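Long-range contacts in putative type VI secretion protein (Escherichia coli, PDB 6SKI), which is a type VI secretion phospholipase effector, Tle1, that is loaded onto the VgrG spike and probably hydrolyses membrane phospholipids in target cells: residues A[59-63]-A[289-293]; A[283-288]-A[531-535]. All blocks are in the same frame, centred on the assembly; numbering follows the deposited sequence.

Interaction 1: A[59-63]-A[289-293]; sequences KFNEC and RYNFS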
# COMPACT_ATOMS: atom_id res chain seq x y z
N LYS A 59 1.73 -6.84 -14.70
CA LYS A 59 2.25 -8.12 -14.23
C LYS A 59 2.72 -9.01 -15.38
O LYS A 59 3.48 -9.96 -15.15
CB LYS A 59 1.21 -8.82 -13.37
CG LYS A 59 1.39 -8.55 -11.88
CD LYS A 59 0.36 -9.25 -11.03
CE LYS A 59 -1.01 -8.62 -11.20
NZ LYS A 59 -2.07 -9.45 -10.57
N PHE A 60 2.28 -8.74 -16.61
CA PHE A 60 2.76 -9.51 -17.76
C PHE A 60 4.26 -9.39 -17.94
O PHE A 60 4.90 -10.32 -18.45
CB PHE A 60 2.08 -9.06 -19.05
CG PHE A 60 0.81 -9.78 -19.37
CD1 PHE A 60 0.78 -10.74 -20.36
CD2 PHE A 60 -0.36 -9.48 -18.70
CE1 PHE A 60 -0.39 -11.40 -20.67
CE2 PHE A 60 -1.53 -10.14 -19.01
CZ PHE A 60 -1.54 -11.10 -19.99
N ASN A 61 4.84 -8.25 -17.57
CA ASN A 61 6.27 -8.03 -17.74
C ASN A 61 7.06 -9.09 -16.98
O ASN A 61 6.91 -9.24 -15.76
CB ASN A 61 6.63 -6.63 -17.25
CG ASN A 61 7.99 -6.18 -17.72
OD1 ASN A 61 8.18 -5.88 -18.89
ND2 ASN A 61 8.94 -6.10 -16.80
N GLU A 62 7.88 -9.84 -17.72
CA GLU A 62 8.79 -10.85 -17.18
C GLU A 62 8.06 -12.10 -16.68
O GLU A 62 8.70 -13.06 -16.25
CB GLU A 62 9.66 -10.28 -16.06
CG GLU A 62 10.43 -9.03 -16.44
CD GLU A 62 11.60 -9.33 -17.36
OE1 GLU A 62 12.06 -10.48 -17.39
OE2 GLU A 62 12.06 -8.40 -18.06
N CYS A 63 6.73 -12.10 -16.73
CA CYS A 63 5.95 -13.23 -16.25
C CYS A 63 4.94 -13.74 -17.27
O CYS A 63 4.10 -14.58 -16.92
CB CYS A 63 5.23 -12.88 -14.95
SG CYS A 63 6.23 -13.11 -13.47
N ARG A 289 6.67 -14.79 -4.59
CA ARG A 289 6.32 -14.48 -5.96
C ARG A 289 7.42 -13.67 -6.63
O ARG A 289 8.21 -12.97 -5.99
CB ARG A 289 5.00 -13.70 -6.00
CG ARG A 289 3.78 -14.59 -5.98
CD ARG A 289 2.53 -13.76 -6.02
NE ARG A 289 2.34 -13.03 -4.77
CZ ARG A 289 1.22 -12.40 -4.44
NH1 ARG A 289 0.18 -12.43 -5.26
NH2 ARG A 289 1.14 -11.76 -3.29
N TYR A 290 7.48 -13.78 -7.96
CA TYR A 290 8.48 -13.04 -8.72
C TYR A 290 8.10 -11.57 -8.83
O TYR A 290 8.97 -10.69 -8.72
CB TYR A 290 8.64 -13.66 -10.11
CG TYR A 290 9.53 -12.88 -11.05
CD1 TYR A 290 10.88 -13.15 -11.14
CD2 TYR A 290 9.01 -11.87 -11.84
CE1 TYR A 290 11.69 -12.44 -11.99
CE2 TYR A 290 9.81 -11.15 -12.69
CZ TYR A 290 11.15 -11.44 -12.76
OH TYR A 290 11.96 -10.73 -13.62
N ASN A 291 6.82 -11.28 -9.04
CA ASN A 291 6.35 -9.91 -9.17
C ASN A 291 6.24 -9.19 -7.84
O ASN A 291 5.90 -8.01 -7.82
CB ASN A 291 4.98 -9.90 -9.87
CG ASN A 291 5.10 -9.97 -11.37
OD1 ASN A 291 6.10 -9.54 -11.94
ND2 ASN A 291 4.09 -10.51 -12.01
N PHE A 292 6.52 -9.87 -6.73
CA PHE A 292 6.45 -9.28 -5.39
C PHE A 292 7.81 -9.49 -4.75
O PHE A 292 8.03 -10.45 -4.02
CB PHE A 292 5.33 -9.91 -4.57
CG PHE A 292 3.96 -9.60 -5.08
CD1 PHE A 292 3.47 -10.23 -6.21
CD2 PHE A 292 3.16 -8.68 -4.44
CE1 PHE A 292 2.21 -9.95 -6.68
CE2 PHE A 292 1.90 -8.40 -4.90
CZ PHE A 292 1.42 -9.03 -6.03
N SER A 293 8.72 -8.56 -5.03
CA SER A 293 10.05 -8.58 -4.45
C SER A 293 10.13 -7.52 -3.36
O SER A 293 9.56 -6.43 -3.49
CB SER A 293 11.11 -8.34 -5.52
OG SER A 293 10.93 -7.08 -6.14

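Interaction 2: A[283-288]-A[531-535]; sequences TAMNEY and RWIRS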
# COMPACT_ATOMS: atom_id res chain seq x y z
N THR A 283 7.80 -7.98 7.61
CA THR A 283 8.19 -8.60 6.35
C THR A 283 7.56 -9.98 6.27
O THR A 283 7.47 -10.69 7.27
CB THR A 283 9.72 -8.67 6.25
OG1 THR A 283 10.23 -7.41 5.82
CG2 THR A 283 10.17 -9.76 5.30
N ALA A 284 7.11 -10.34 5.07
CA ALA A 284 6.50 -11.65 4.85
C ALA A 284 7.60 -12.69 4.67
O ALA A 284 8.38 -12.61 3.72
CB ALA A 284 5.59 -11.61 3.63
N MET A 285 7.63 -13.67 5.56
CA MET A 285 8.63 -14.73 5.48
C MET A 285 8.28 -15.79 4.45
O MET A 285 9.17 -16.53 4.03
CB MET A 285 8.83 -15.39 6.84
CG MET A 285 9.83 -14.70 7.73
SD MET A 285 10.21 -15.59 9.25
CE MET A 285 9.04 -16.94 9.17
N ASN A 286 7.02 -15.87 4.04
CA ASN A 286 6.56 -16.88 3.10
C ASN A 286 5.93 -16.23 1.89
O ASN A 286 4.93 -16.71 1.35
CB ASN A 286 5.59 -17.85 3.77
CG ASN A 286 6.15 -18.44 5.04
OD1 ASN A 286 7.21 -19.06 5.02
ND2 ASN A 286 5.44 -18.27 6.14
N GLU A 287 6.51 -15.13 1.44
CA GLU A 287 6.15 -14.51 0.17
C GLU A 287 7.27 -14.83 -0.82
O GLU A 287 8.43 -14.52 -0.56
CB GLU A 287 5.96 -13.01 0.31
CG GLU A 287 5.75 -12.28 -1.00
CD GLU A 287 4.51 -12.74 -1.74
OE1 GLU A 287 3.56 -13.21 -1.08
OE2 GLU A 287 4.48 -12.62 -2.98
N TYR A 288 6.91 -15.44 -1.94
CA TYR A 288 7.89 -16.00 -2.85
C TYR A 288 7.66 -15.62 -4.30
O TYR A 288 8.40 -16.10 -5.17
CB TYR A 288 7.89 -17.53 -2.73
CG TYR A 288 8.18 -18.01 -1.33
CD1 TYR A 288 9.34 -17.65 -0.68
CD2 TYR A 288 7.27 -18.81 -0.65
CE1 TYR A 288 9.61 -18.08 0.60
CE2 TYR A 288 7.53 -19.24 0.63
CZ TYR A 288 8.69 -18.87 1.25
OH TYR A 288 8.96 -19.30 2.52
N ARG A 531 13.77 -20.78 -7.71
CA ARG A 531 14.20 -21.58 -6.56
C ARG A 531 13.31 -21.31 -5.35
O ARG A 531 13.66 -21.76 -4.25
CB ARG A 531 15.67 -21.35 -6.18
CG ARG A 531 16.66 -21.81 -7.23
CD ARG A 531 18.08 -21.44 -6.85
NE ARG A 531 18.43 -21.93 -5.52
CZ ARG A 531 19.18 -21.26 -4.65
NH1 ARG A 531 19.65 -20.06 -4.97
NH2 ARG A 531 19.45 -21.78 -3.47
N TRP A 532 12.20 -20.59 -5.52
CA TRP A 532 11.25 -20.32 -4.44
C TRP A 532 11.90 -19.48 -3.34
O TRP A 532 11.67 -19.70 -2.15
CB TRP A 532 10.66 -21.61 -3.87
CG TRP A 532 9.56 -22.17 -4.70
CD1 TRP A 532 9.68 -23.02 -5.75
CD2 TRP A 532 8.16 -21.92 -4.54
NE1 TRP A 532 8.45 -23.32 -6.26
CE2 TRP A 532 7.49 -22.66 -5.53
CE3 TRP A 532 7.40 -21.15 -3.65
CZ2 TRP A 532 6.11 -22.65 -5.67
CZ3 TRP A 532 6.03 -21.15 -3.79
CH2 TRP A 532 5.40 -21.89 -4.79
N ILE A 533 12.71 -18.51 -3.75
CA ILE A 533 13.37 -17.58 -2.84
C ILE A 533 13.03 -16.18 -3.30
O ILE A 533 13.29 -15.82 -4.45
CB ILE A 533 14.89 -17.79 -2.81
CG1 ILE A 533 15.23 -19.22 -2.39
CG2 ILE A 533 15.55 -16.79 -1.87
CD1 ILE A 533 16.53 -19.72 -2.97
N ARG A 534 12.46 -15.38 -2.40
CA ARG A 534 12.03 -14.04 -2.76
C ARG A 534 13.23 -13.14 -3.02
O ARG A 534 14.28 -13.26 -2.39
CB ARG A 534 11.17 -13.45 -1.65
CG ARG A 534 10.43 -12.20 -2.02
CD ARG A 534 10.02 -11.45 -0.78
NE ARG A 534 8.93 -10.52 -1.03
CZ ARG A 534 8.22 -9.93 -0.07
NH1 ARG A 534 8.51 -10.17 1.20
NH2 ARG A 534 7.24 -9.10 -0.38
N SER A 535 13.06 -12.22 -3.97
CA SER A 535 14.10 -11.25 -4.29
C SER A 535 14.02 -10.09 -3.31
O SER A 535 12.97 -9.45 -3.18
CB SER A 535 13.93 -10.75 -5.73
OG SER A 535 14.72 -11.51 -6.62

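Interaction 1: A[59-63]-A[289-293]
N291 reaches over to the loop at K59 and gives it the one hydrogen bond of this contact. Its ND2 donates to K59 O at 3.2 Å, with an N-H...O angle of 153°. The donor lies in the carbonyl plane, on a lone pair of the oxygen. The oxygen itself sits 18° out of the amide plane of N291, so the bond is slightly tilted. The same ND2 also bonds P525 O, so two carbonyl oxygens grip the amide. Beside the bond, the aliphatic part of K59 lies against the amide, with K59 CG 3.3 Å from N291 ND2. The lysine chain bends further out, and its NZ forms a salt bridge with E51.

The contact joins two loops of the α/β-hydrolase-like fold. One follows helix 53-58; the other links strand 278-284 to strand 294-296 and belongs to the Tle1-like catalytic region. Both also meet the chain after strand 521-523, where C63 bonds the backbone of F524.

Y290 lies against E62 and C63. Its CG stands anti to the backbone N (chi1 173°), which carries the ring to these two residues. C63 SG meets the ring obliquely, 4.5 Å from its centroid and 3.5 Å from Y290 CD2, in a sulfur-aromatic contact. The sulfur also touches the amide of N291, at 3.7 Å from ND2. E62 CB packs obliquely at the phenol end, 3.5 Å from Y290 CE2 and 3.4 Å from Y290 OH. The E62 carboxylate turns to a salt bridge with R67, while K527 makes a cation-pi contact with the Y290 ring.

Interaction 2: A[283-288]-A[531-535]
R534 lies along the backbone and side chain of E287. R534 CB is 3.1 Å from E287 O, and CG and CD follow past the same oxygen. The arginine is extended from CG to NE, and chi1 (-167°) turns the chain away from its own amide nitrogen. This carries the guanidinium over the aliphatic part of E287. There E287 CG sits over one face, off centre, 3.5 Å from R534 CZ. The E287 carboxylate is directed elsewhere, to S489 and R289. Its plane is 63° from that of the guanidinium, and the two charged groups do not touch: E287 OE2 is 5.2 Å from R534 NH2. Near the tip, R534 NH1 comes within 3.5 Å of A284 O.

The second patch pairs Y288 with W532. The two side chains cross at about a right angle, and Y288 CD2 lies at the edge of the indole, in its plane. Y288 CB is 3.8 Å from W532 CE3. The carbonyl of W532 approaches the tyrosine obliquely, with its O 3.4 Å from Y288 CD1.

In the fold, residues 283-284 end strand 278-284 of the central sheet, and 285-288 continue as loop. Residues 531-535 lead into strand 536-538. The contact packs the loop before strand 536-538 against the end of strand 278-284 and the loop after it, and it is buried.

The next shell fixes these groups. R534 NH2 forms a salt bridge with D245, which probably helps to position that aspartate. E287 OE1 accepts a hydrogen bond from S489 OG, and its OE2 forms a salt bridge with R289. Y288 OH bonds A367 O.

In the fold
Segments 283-288 and 289-293 are consecutive in the chain, and the centres of interactions 1 and 2 are 13 Å apart. They touch directly. F292 O is 3.1 Å from R534 NE in a probable hydrogen bond, S293 CB packs 3.2 Å from S535 O, and F292 CB lies 3.3 Å from E287 OE2. Y290 and N291 meet 59-63, while E287, Y288, F292 and S293 meet 531-535. S197, H310 and D245 are consistent with a Ser-His-Asp triad, as expected for a lipase of the α/β-hydrolase clan. Interaction 2 reaches this probable triad through R534. Interaction 1 is linked to it through F292, the neighbour of N291, whose ring meets H310 edge-to-face.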